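Putative HTH-type transcriptional regulator ybaQ (Escherichia coli, PDB 2EBY) probably binds DNA through a Cro/C1-type helix-turn-helix domain and is thought to act as a transcriptional regulator. Local coordinates at residues Lys7-Gly12 and Leu71-Ala76. Numbering follows the deposited sequence.
Sequences KPTTPG and LNLQAA
Pro11 sets its ring against helix 67-83 where Leu73 and Gln74 follow one another. CG of Pro11 does most of the touching, lying 3.7 Å from CB of Leu73 and 3.5 Å from the backbone N of Gln74. Leu73 and Pro11 run past each other in opposite directions: with CG of Leu73 beside its own backbone N (chi1 -66°), the branch passes along the proline and brings CD1 to 4.0 Å from Pro11 CA. Leucine suits this place: its branched apolar end lies along Pro11 and reaches Ile14 of helix 11-20. Gln74 comes to the same ring from another side. Its CG is anti to the backbone N and the chain bends at chi2 (62°), which carries OE1 back to 3.9 Å from Pro11 CG. Though this amide is buried beside an apolar ring, it is satisfied elsewhere, OE1 accepting from Leu51 N and NE2 bonding to Asp78 OD1, so the proline packs on a side chain held at both polar atoms.

Less deeply buried, Pro8 meets Ala76, CB to CB at 4.0 Å, while Pro8 CG sits 3.6 Å from Ala76 O; the small alanine lets the ring come close to the helix backbone. Thr9 only grazes Leu73, its carbonyl O lying 4.3 Å from Leu73 CD2, and its side chain meets Ile14.

Thr10, just before Pro11, is the N-cap of helix 11-20, and its OG1 bonds to Asp13 N. Proline suits the first turn that follows, where a backbone N has no helical acceptor to lose. Further along helix 67-83, Trp80 receives Pro8 and Lys7. This apolar packing joins the N-terminal segment and the start of helix 11-20 to helix 67-83, consistent with the all-helical Cro/C1-type fold and its predicted helix-turn-helix at 27-46.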
# COMPACT_ATOMS: atom_id res chain seq x y z
N LYS A 7 -10.44 15.00 2.52
CA LYS A 7 -9.85 14.75 1.18
C LYS A 7 -8.40 15.22 1.16
O LYS A 7 -8.12 16.42 1.25
CB LYS A 7 -10.65 15.50 0.11
CG LYS A 7 -10.49 14.93 -1.29
CD LYS A 7 -11.18 15.79 -2.36
CE LYS A 7 -12.65 16.07 -2.05
NZ LYS A 7 -12.84 17.40 -1.40
N PRO A 8 -7.45 14.29 1.06
CA PRO A 8 -6.03 14.65 1.04
C PRO A 8 -5.53 14.91 -0.36
O PRO A 8 -6.13 14.47 -1.34
CB PRO A 8 -5.37 13.44 1.66
CG PRO A 8 -6.17 12.32 1.06
CD PRO A 8 -7.61 12.82 1.13
N THR A 9 -4.41 15.63 -0.46
CA THR A 9 -3.83 15.91 -1.75
C THR A 9 -3.18 14.63 -2.26
O THR A 9 -2.39 13.99 -1.55
CB THR A 9 -2.77 17.02 -1.65
OG1 THR A 9 -1.73 16.62 -0.76
CG2 THR A 9 -3.41 18.31 -1.14
N THR A 10 -3.54 14.24 -3.47
CA THR A 10 -3.00 13.05 -4.08
C THR A 10 -1.52 13.28 -4.39
O THR A 10 -1.07 14.43 -4.40
CB THR A 10 -3.72 12.74 -5.39
OG1 THR A 10 -3.37 13.73 -6.37
CG2 THR A 10 -5.24 12.78 -5.19
N PRO A 11 -0.75 12.21 -4.61
CA PRO A 11 0.67 12.40 -4.92
C PRO A 11 0.76 13.15 -6.25
O PRO A 11 1.71 13.91 -6.48
CB PRO A 11 1.19 10.98 -5.03
CG PRO A 11 0.29 10.21 -4.14
CD PRO A 11 -1.06 10.78 -4.44
N GLY A 12 -0.23 12.93 -7.11
CA GLY A 12 -0.28 13.59 -8.40
C GLY A 12 -0.37 15.10 -8.27
O GLY A 12 0.30 15.83 -8.99
N LEU A 71 5.22 7.71 -0.80
CA LEU A 71 4.32 6.65 -0.38
C LEU A 71 3.33 7.09 0.69
O LEU A 71 2.20 6.60 0.73
CB LEU A 71 5.10 5.41 0.11
CG LEU A 71 5.86 4.63 -0.98
CD1 LEU A 71 6.58 3.43 -0.34
CD2 LEU A 71 4.89 4.16 -2.07
N ASN A 72 3.73 8.03 1.55
CA ASN A 72 2.82 8.51 2.59
C ASN A 72 1.63 9.24 2.00
O ASN A 72 0.51 9.14 2.51
CB ASN A 72 3.56 9.42 3.60
CG ASN A 72 4.60 8.67 4.41
OD1 ASN A 72 4.47 7.46 4.65
ND2 ASN A 72 5.64 9.38 4.85
N LEU A 73 1.85 9.96 0.90
CA LEU A 73 0.79 10.69 0.22
C LEU A 73 -0.23 9.71 -0.36
O LEU A 73 -1.44 9.91 -0.24
CB LEU A 73 1.37 11.55 -0.91
CG LEU A 73 2.27 12.71 -0.47
CD1 LEU A 73 2.93 13.32 -1.69
CD2 LEU A 73 1.48 13.77 0.29
N GLN A 74 0.25 8.63 -0.97
CA GLN A 74 -0.66 7.64 -1.53
C GLN A 74 -1.39 6.93 -0.39
O GLN A 74 -2.56 6.55 -0.53
CB GLN A 74 0.09 6.61 -2.38
CG GLN A 74 -0.80 5.55 -3.00
CD GLN A 74 -1.82 6.13 -3.97
OE1 GLN A 74 -1.45 6.86 -4.90
NE2 GLN A 74 -3.09 5.83 -3.76
N ALA A 75 -0.70 6.73 0.73
CA ALA A 75 -1.31 6.07 1.88
C ALA A 75 -2.51 6.88 2.35
O ALA A 75 -3.55 6.32 2.66
CB ALA A 75 -0.30 5.94 3.02
N ALA A 76 -2.35 8.19 2.40
CA ALA A 76 -3.43 9.07 2.84
C ALA A 76 -4.65 8.93 1.94
O ALA A 76 -5.78 8.96 2.41
CB ALA A 76 -2.96 10.52 2.86